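Local coordinates for prolyl-4 hydroxylase (Chlamydomonas reinhardtii, PDB 2V4A), which probably hydroxylates proline residues in peptides to 4-hydroxyproline, as an iron(II)- and 2-oxoglutarate-dependent dioxygenase, at residues Gln97-Pro102 / Val143-Tyr148; Glu104-Leu109 / Ala220-His225. All blocks are in the same frame, centred on the assembly; numbering follows the deposited sequence.

Contact 1 of 2, residues Gln97-Pro102 / Val143-Tyr148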
ATOM      1  N   GLN A  97      -4.744  -9.028  10.231  1.00 26.05           N
ATOM      2  CA  GLN A  97      -5.108 -10.435   9.865  1.00 26.61           C
ATOM      3  C   GLN A  97      -4.349 -11.006   8.655  1.00 24.34           C
ATOM      4  O   GLN A  97      -3.842 -12.134   8.716  1.00 23.09           O
ATOM      5  CB  GLN A  97      -6.615 -10.501   9.696  1.00 26.90           C
ATOM      6  CG  GLN A  97      -7.337 -10.299  11.083  1.00 30.21           C
ATOM      7  CD  GLN A  97      -8.848 -10.361  10.993  1.00 32.84           C
ATOM      8  OE1 GLN A  97      -9.411 -11.141  10.208  1.00 41.67           O
ATOM      9  NE2 GLN A  97      -9.525  -9.575  11.833  1.00 37.96           N
ATOM     10  N   VAL A  98      -4.265 -10.245   7.553  1.00 24.04           N
ATOM     11  CA  VAL A  98      -3.593 -10.739   6.317  1.00 24.12           C
ATOM     12  C   VAL A  98      -2.080 -10.791   6.535  1.00 24.52           C
ATOM     13  O   VAL A  98      -1.430 -11.720   6.088  1.00 24.03           O
ATOM     14  CB  VAL A  98      -4.008  -9.994   4.983  1.00 23.86           C
ATOM     15  CG1 VAL A  98      -3.366  -8.626   4.843  1.00 25.95           C
ATOM     16  CG2 VAL A  98      -3.672 -10.815   3.744  1.00 25.56           C
ATOM     17  N   THR A  99      -1.518  -9.804   7.240  1.00 25.30           N
ATOM     18  CA  THR A  99      -0.056  -9.811   7.476  1.00 24.68           C
ATOM     19  C   THR A  99       0.400 -10.729   8.638  1.00 24.85           C
ATOM     20  O   THR A  99       1.601 -11.094   8.736  1.00 22.95           O
ATOM     21  CB  THR A  99       0.489  -8.392   7.733  1.00 25.30           C
ATOM     22  OG1 THR A  99      -0.045  -7.896   8.969  1.00 26.23           O
ATOM     23  CG2 THR A  99       0.203  -7.404   6.493  1.00 22.99           C
HETATM   24  N   MSE A 100      -0.555 -11.093   9.504  1.00 23.51           N
HETATM   25  CA  MSE A 100      -0.346 -11.888  10.716  1.00 24.54           C
HETATM   26  C   MSE A 100       0.439 -11.116  11.762  1.00 24.49           C
HETATM   27  O   MSE A 100       0.952 -11.708  12.681  1.00 24.48           O
HETATM   28  CB  MSE A 100       0.296 -13.268  10.425  1.00 24.56           C
HETATM   29  CG  MSE A 100      -0.450 -14.018   9.339  1.00 26.25           C
HETATM   30 SE   MSE A 100       0.138 -15.853   9.051  1.00 27.60          SE
HETATM   31  CE  MSE A 100      -1.215 -16.711  10.181  1.00 29.37           C
ATOM     32  N   ILE A 101       0.523  -9.795  11.616  1.00 23.54           N
ATOM     33  CA  ILE A 101       1.226  -8.956  12.599  1.00 24.41           C
ATOM     34  C   ILE A 101       0.194  -8.162  13.402  1.00 24.76           C
ATOM     35  O   ILE A 101      -0.660  -7.506  12.787  1.00 25.16           O
ATOM     36  CB  ILE A 101       2.275  -8.005  11.922  1.00 24.46           C
ATOM     37  CG1 ILE A 101       3.214  -8.821  11.004  1.00 25.67           C
ATOM     38  CG2 ILE A 101       3.012  -7.149  13.028  1.00 24.27           C
ATOM     39  CD1 ILE A 101       4.115  -8.031   9.968  1.00 24.51           C
ATOM     40  N   PRO A 102       0.267  -8.215  14.755  1.00 23.57           N
ATOM     41  CA  PRO A 102      -0.754  -7.642  15.625  1.00 24.16           C
ATOM     42  C   PRO A 102      -0.748  -6.098  15.529  1.00 24.36           C
ATOM     43  O   PRO A 102       0.303  -5.500  15.245  1.00 24.57           O
ATOM     44  CB  PRO A 102      -0.312  -8.091  17.022  1.00 22.88           C
ATOM     45  CG  PRO A 102       1.146  -8.154  16.931  1.00 24.80           C
ATOM     46  CD  PRO A 102       1.371  -8.792  15.536  1.00 22.98           C
ATOM     47  N   VAL A 143       6.942  -4.273   6.924  1.00 19.26           N
ATOM     48  CA  VAL A 143       6.000  -4.511   5.814  1.00 20.72           C
ATOM     49  C   VAL A 143       5.323  -3.209   5.467  1.00 20.20           C
ATOM     50  O   VAL A 143       4.899  -2.465   6.361  1.00 21.55           O
ATOM     51  CB  VAL A 143       4.868  -5.507   6.219  1.00 20.91           C
ATOM     52  CG1 VAL A 143       3.782  -5.600   5.117  1.00 19.82           C
ATOM     53  CG2 VAL A 143       5.452  -6.900   6.499  1.00 22.42           C
ATOM     54  N   THR A 144       5.186  -2.981   4.171  1.00 21.40           N
ATOM     55  CA  THR A 144       4.406  -1.921   3.612  1.00 22.49           C
ATOM     56  C   THR A 144       3.184  -2.481   2.923  1.00 22.54           C
ATOM     57  O   THR A 144       3.273  -3.444   2.166  1.00 20.61           O
ATOM     58  CB  THR A 144       5.218  -1.129   2.559  1.00 23.16           C
ATOM     59  OG1 THR A 144       6.473  -0.741   3.118  1.00 25.30           O
ATOM     60  CG2 THR A 144       4.452   0.148   2.108  1.00 24.37           C
HETATM   61  N   MSE A 145       2.040  -1.827   3.168  1.00 22.53           N
HETATM   62  CA  MSE A 145       0.794  -2.125   2.466  1.00 23.12           C
HETATM   63  C   MSE A 145       0.361  -0.881   1.754  1.00 23.02           C
HETATM   64  O   MSE A 145       0.115   0.151   2.390  1.00 23.44           O
HETATM   65  CB  MSE A 145      -0.291  -2.521   3.462  1.00 23.10           C
HETATM   66  CG  MSE A 145      -1.646  -2.874   2.831  1.00 28.54           C
HETATM   67 SE   MSE A 145      -1.860  -4.659   2.222  1.00 40.19          SE
HETATM   68  CE  MSE A 145      -1.389  -5.701   3.805  1.00 24.43           C
ATOM     69  N   LEU A 146       0.201  -0.970   0.441  1.00 23.41           N
ATOM     70  CA  LEU A 146      -0.168   0.194  -0.332  1.00 24.84           C
ATOM     71  C   LEU A 146      -1.520  -0.123  -0.980  1.00 24.53           C
ATOM     72  O   LEU A 146      -1.626  -1.108  -1.696  1.00 24.64           O
ATOM     73  CB  LEU A 146       0.908   0.390  -1.394  1.00 25.79           C
ATOM     74  CG  LEU A 146       1.265   1.742  -1.928  1.00 31.89           C
ATOM     75  CD1 LEU A 146       2.643   1.585  -2.569  1.00 36.70           C
ATOM     76  CD2 LEU A 146       0.143   2.051  -2.980  1.00 35.55           C
HETATM   77  N   MSE A 147      -2.542   0.687  -0.700  1.00 22.74           N
HETATM   78  CA  MSE A 147      -3.897   0.435  -1.190  1.00 23.63           C
HETATM   79  C   MSE A 147      -4.287   1.473  -2.236  1.00 22.79           C
HETATM   80  O   MSE A 147      -4.121   2.685  -1.986  1.00 21.28           O
HETATM   81  CB  MSE A 147      -4.856   0.468  -0.009  1.00 23.12           C
HETATM   82  CG  MSE A 147      -4.731  -0.716   0.946  1.00 24.96           C
HETATM   83 SE   MSE A 147      -5.267  -0.297   2.758  1.00 29.24          SE
HETATM   84  CE  MSE A 147      -3.434   0.381   3.137  1.00 24.05           C
ATOM     85  N   TYR A 148      -4.780   1.020  -3.406  1.00 22.22           N
ATOM     86  CA  TYR A 148      -5.207   1.930  -4.457  1.00 22.38           C
ATOM     87  C   TYR A 148      -6.639   2.308  -4.257  1.00 22.74           C
ATOM     88  O   TYR A 148      -7.504   1.447  -4.231  1.00 22.87           O
ATOM     89  CB  TYR A 148      -5.009   1.277  -5.844  1.00 23.17           C
ATOM     90  CG  TYR A 148      -3.586   0.807  -5.984  1.00 22.23           C
ATOM     91  CD1 TYR A 148      -2.534   1.736  -6.135  1.00 24.18           C
ATOM     92  CD2 TYR A 148      -3.278  -0.558  -5.912  1.00 23.67           C
ATOM     93  CE1 TYR A 148      -1.222   1.310  -6.260  1.00 24.28           C
ATOM     94  CE2 TYR A 148      -1.953  -0.995  -5.995  1.00 23.78           C
ATOM     95  CZ  TYR A 148      -0.934  -0.067  -6.141  1.00 25.40           C
ATOM     96  OH  TYR A 148       0.395  -0.494  -6.217  1.00 28.89           O
TER

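Contact 2 of 2, residues Glu104-Leu109 / Ala220-His225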
ATOM      1  N   GLU A 104      -0.703  -3.641  17.513  1.00 24.93           N
ATOM      2  CA  GLU A 104       0.276  -2.884  18.311  1.00 24.73           C
ATOM      3  C   GLU A 104       1.515  -2.440  17.504  1.00 23.50           C
ATOM      4  O   GLU A 104       2.103  -1.385  17.787  1.00 23.48           O
ATOM      5  CB  GLU A 104       0.656  -3.595  19.622  1.00 24.51           C
ATOM      6  CG  GLU A 104       1.040  -5.095  19.515  1.00 26.98           C
ATOM      7  CD  GLU A 104      -0.151  -6.074  19.668  1.00 29.43           C
ATOM      8  OE1 GLU A 104      -1.283  -5.753  19.218  1.00 25.44           O
ATOM      9  OE2 GLU A 104       0.058  -7.189  20.235  1.00 33.83           O
ATOM     10  N   ASN A 105       1.868  -3.213  16.475  1.00 21.52           N
ATOM     11  CA  ASN A 105       3.040  -2.939  15.660  1.00 20.74           C
ATOM     12  C   ASN A 105       2.770  -1.964  14.497  1.00 20.57           C
ATOM     13  O   ASN A 105       3.700  -1.605  13.785  1.00 20.87           O
ATOM     14  CB  ASN A 105       3.629  -4.248  15.061  1.00 20.85           C
ATOM     15  CG  ASN A 105       4.082  -5.285  16.114  1.00 21.53           C
ATOM     16  OD1 ASN A 105       3.574  -5.344  17.258  1.00 23.65           O
ATOM     17  ND2 ASN A 105       5.061  -6.120  15.718  1.00 18.94           N
ATOM     18  N   HIS A 106       1.526  -1.539  14.289  1.00 18.56           N
ATOM     19  CA  HIS A 106       1.195  -0.816  13.053  1.00 19.54           C
ATOM     20  C   HIS A 106       1.269   0.687  13.244  1.00 19.00           C
ATOM     21  O   HIS A 106       0.855   1.168  14.292  1.00 20.10           O
ATOM     22  CB  HIS A 106      -0.211  -1.161  12.597  1.00 19.47           C
ATOM     23  CG  HIS A 106      -0.376  -2.600  12.195  1.00 20.62           C
ATOM     24  ND1 HIS A 106      -1.152  -2.977  11.121  1.00 23.87           N
ATOM     25  CD2 HIS A 106       0.124  -3.742  12.721  1.00 22.13           C
ATOM     26  CE1 HIS A 106      -1.128  -4.293  11.009  1.00 22.37           C
ATOM     27  NE2 HIS A 106      -0.351  -4.782  11.963  1.00 24.68           N
ATOM     28  N   GLU A 107       1.745   1.416  12.238  1.00 19.98           N
ATOM     29  CA  GLU A 107       1.504   2.875  12.170  1.00 22.54           C
ATOM     30  C   GLU A 107       0.022   3.206  11.848  1.00 23.01           C
ATOM     31  O   GLU A 107      -0.809   2.289  11.724  1.00 22.46           O
ATOM     32  CB  GLU A 107       2.438   3.493  11.131  1.00 22.61           C
ATOM     33  CG  GLU A 107       3.895   3.156  11.419  1.00 25.40           C
ATOM     34  CD  GLU A 107       4.892   3.966  10.593  1.00 28.06           C
ATOM     35  OE1 GLU A 107       4.463   4.861   9.822  1.00 29.23           O
ATOM     36  OE2 GLU A 107       6.107   3.686  10.717  1.00 27.41           O
ATOM     37  N   GLY A 108      -0.312   4.503  11.736  1.00 22.71           N
ATOM     38  CA  GLY A 108      -1.616   4.937  11.236  1.00 22.76           C
ATOM     39  C   GLY A 108      -1.617   4.857   9.700  1.00 23.69           C
ATOM     40  O   GLY A 108      -0.866   4.082   9.109  1.00 26.03           O
ATOM     41  N   LEU A 109      -2.399   5.694   9.056  1.00 22.70           N
ATOM     42  CA  LEU A 109      -2.627   5.567   7.601  1.00 22.69           C
ATOM     43  C   LEU A 109      -2.329   6.887   6.911  1.00 22.39           C
ATOM     44  O   LEU A 109      -2.877   7.908   7.309  1.00 22.94           O
ATOM     45  CB  LEU A 109      -4.100   5.169   7.341  1.00 21.08           C
ATOM     46  CG  LEU A 109      -4.424   4.770   5.872  1.00 21.94           C
ATOM     47  CD1 LEU A 109      -3.894   3.384   5.566  1.00 21.53           C
ATOM     48  CD2 LEU A 109      -5.915   4.761   5.599  1.00 22.65           C
ATOM     49  N   ALA A 220      -3.500   4.935  -0.251  1.00 24.66           N
ATOM     50  CA  ALA A 220      -3.348   4.891   1.195  1.00 24.65           C
ATOM     51  C   ALA A 220      -2.245   3.876   1.527  1.00 26.91           C
ATOM     52  O   ALA A 220      -2.202   2.732   0.984  1.00 26.64           O
ATOM     53  CB  ALA A 220      -4.699   4.521   1.864  1.00 24.45           C
ATOM     54  N   THR A 221      -1.342   4.287   2.413  1.00 25.91           N
ATOM     55  CA  THR A 221      -0.182   3.497   2.727  1.00 27.01           C
ATOM     56  C   THR A 221      -0.110   3.227   4.235  1.00 25.40           C
ATOM     57  O   THR A 221      -0.260   4.143   5.006  1.00 25.09           O
ATOM     58  CB  THR A 221       1.129   4.211   2.280  1.00 27.23           C
ATOM     59  OG1 THR A 221       1.059   4.535   0.880  1.00 29.40           O
ATOM     60  CG2 THR A 221       2.328   3.252   2.499  1.00 27.33           C
ATOM     61  N   LYS A 222       0.015   1.955   4.599  1.00 24.77           N
ATOM     62  CA  LYS A 222       0.161   1.437   5.955  1.00 25.28           C
ATOM     63  C   LYS A 222       1.541   0.839   6.151  1.00 25.15           C
ATOM     64  O   LYS A 222       1.900  -0.117   5.453  1.00 26.08           O
ATOM     65  CB  LYS A 222      -0.863   0.310   6.169  1.00 25.44           C
ATOM     66  CG  LYS A 222      -0.713  -0.472   7.514  1.00 25.81           C
ATOM     67  CD  LYS A 222      -0.935   0.369   8.767  1.00 27.28           C
ATOM     68  CE  LYS A 222      -2.391   0.859   8.816  1.00 27.18           C
ATOM     69  NZ  LYS A 222      -2.740   1.257  10.184  1.00 25.92           N
ATOM     70  N   TRP A 223       2.285   1.341   7.120  1.00 24.55           N
ATOM     71  CA  TRP A 223       3.564   0.725   7.485  1.00 24.08           C
ATOM     72  C   TRP A 223       3.424   0.013   8.832  1.00 24.04           C
ATOM     73  O   TRP A 223       2.707   0.491   9.739  1.00 22.38           O
ATOM     74  CB  TRP A 223       4.649   1.779   7.611  1.00 25.90           C
ATOM     75  CG  TRP A 223       5.133   2.247   6.300  1.00 27.01           C
ATOM     76  CD1 TRP A 223       5.940   1.577   5.450  1.00 27.84           C
ATOM     77  CD2 TRP A 223       4.819   3.479   5.678  1.00 28.90           C
ATOM     78  NE1 TRP A 223       6.192   2.329   4.337  1.00 26.40           N
ATOM     79  CE2 TRP A 223       5.507   3.507   4.447  1.00 27.46           C
ATOM     80  CE3 TRP A 223       4.045   4.599   6.061  1.00 28.27           C
ATOM     81  CZ2 TRP A 223       5.442   4.594   3.576  1.00 29.30           C
ATOM     82  CZ3 TRP A 223       3.964   5.677   5.183  1.00 29.98           C
ATOM     83  CH2 TRP A 223       4.664   5.667   3.958  1.00 29.57           C
ATOM     84  N   ILE A 224       4.113  -1.117   8.934  1.00 22.74           N
ATOM     85  CA  ILE A 224       4.015  -2.003  10.080  1.00 22.73           C
ATOM     86  C   ILE A 224       5.425  -2.355  10.526  1.00 23.28           C
ATOM     87  O   ILE A 224       6.295  -2.612   9.672  1.00 22.64           O
ATOM     88  CB  ILE A 224       3.298  -3.306   9.654  1.00 23.94           C
ATOM     89  CG1 ILE A 224       1.896  -2.984   9.118  1.00 22.97           C
ATOM     90  CG2 ILE A 224       3.278  -4.353  10.834  1.00 20.97           C
ATOM     91  CD1 ILE A 224       1.322  -4.184   8.387  1.00 24.56           C
ATOM     92  N   HIS A 225       5.657  -2.393  11.849  1.00 23.81           N
ATOM     93  CA  HIS A 225       6.975  -2.587  12.404  1.00 24.38           C
ATOM     94  C   HIS A 225       7.207  -3.990  12.943  1.00 25.19           C
ATOM     95  O   HIS A 225       6.259  -4.725  13.157  1.00 24.84           O
ATOM     96  CB  HIS A 225       7.213  -1.576  13.556  1.00 24.60           C
ATOM     97  CG  HIS A 225       7.278  -0.153  13.091  1.00 24.94           C
ATOM     98  ND1 HIS A 225       8.434   0.599  13.113  1.00 27.06           N
ATOM     99  CD2 HIS A 225       6.324   0.644  12.557  1.00 25.12           C
ATOM    100  CE1 HIS A 225       8.187   1.805  12.629  1.00 26.24           C
ATOM    101  NE2 HIS A 225       6.910   1.863  12.297  1.00 25.31           N
TER
HETATM  102  O   HOH W   1      -3.359  -1.653  10.299  1.00 23.49           O
HETATM  103  O   HOH W   2       1.304   4.006   7.872  1.00 22.61           O

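Contact 1 of 2, residues Gln97-Pro102 / Val143-Tyr148
Met145, a selenomethionine put in by labelling, reaches from strand 141-148 to Val98 and Thr99 in the last turn of helix 86-99. Its CB and CG touch neither Val98 nor Thr99. With CG anti to the backbone N (chi1 -179°), the chain first runs out from the strand, then folds twice (chi2 85°, chi3 54°). Met145 SE stays 5.0 Å from Val98 CG1, and the terminal methyl does the touching: Met145 CE lies 3.6 Å from Thr99 CG2 and 3.7 Å from Val98 CG1, set against the two branched side chains of successive helical residues at once. A long, flexible, unbranched chain suits this place because its bends can deliver a single methyl to both.

Thr99 divides its two branches by character. Its OG1 sits between the backbone N and the carbonyl carbon and turns back to the helix, bonding to the carbonyl O of Val95 and weakly, at 3.3 Å, accepting the N-H of Ile101. That leaves the methyl CG2 for the sheet, where Val143 CG1 also approaches it to 4.2 Å. Beyond the helix end, which Met100 leaves with positive phi, the chain turns so that Ile101 faces the strand again. Ile101 CD1, at the end of an extended branch, rests 3.9 Å from Val143 CG2, the two side chains crossing at a slant.

Leu34 of strand 30-34, two strands over from 141-148, also touches both Val98 and Met145, so this helix end packs on one face of the large antiparallel sheet. No hydrogen bond joins the two segments. A few methyl contacts, burying just 163 Å² in all, make the join, which therefore rests on shape and the exclusion of water rather than on directional bonds.

Contact 2 of 2, residues Glu104-Leu109 / Ala220-His225
An antiparallel strand pairing joins Glu104-Leu109 to Ala220-His225 within the major sheet of the double-stranded beta-helix expected of 2-oxoglutarate oxygenases; the two strand axes run at 166°. His106 and Ile224 form a non-hydrogen-bonded pair, framed by the backbone bonds His225 N to Asn105 O and Glu107 N to Trp223 O. On the sheet face that helix 86-99 covers, Ile224 lays CG1 over the centre of the imidazole of His106, a CH-pi contact 3.7 Å from the ring centroid. A branched aliphatic chain gives the flat ring this broad support, while His106 NE2 bonds to the carbonyl O of Ile101.

Glu107 reaches across the other face with an extended chain. Its OE2 receives the N-H of His225 NE2 at a short 2.5 Å through the anti lone pair, carboxylate and ring being turned 29° from one another. The same oxygen pairs with Arg141, and His225 ND1 bonds to Gly139 O, so both ring nitrogens of His225 have a partner. Cutting Glu107 back to an alanine would probably leave His225 NE2 and the Arg141 charge without their shared acceptor.

At Gly108 the strands part, and a water takes up the backbone N-H of Trp223 at 2.9 Å while linking to Gly108 O. Lys222, on the face of His106 and Ile224, is kinked twice (chi2 and chi3 both near 60°), which turns its ammonium back toward strand 106-113. There it is gripped by the carboxylate of Glu92 and by a carbonyl, with Lys222 NZ 2.7 Å from Glu107 O.

How the contacts relate
The centres of contacts 1 and 2 lie about 8 Å apart, and their strands 141-148 and 218-225 are sheet neighbours: Met147 N meets Ala220 O at 2.7 Å, and Met145 O meets Lys222 N at 2.9 Å. Contact 1 brings helix 86-99 onto this sheet, whereas contact 2 adds the next strand within it. Ile101 connects them, its CG2 lying 3.6 Å from Ile224 CG2. Neither contact includes a bound metal; most of the chain between strands 106-113 and 141-148 is not modelled, probably because it is mobile. A glycerol, probably from crystallisation, sits about 5 Å from the Val98 side chain.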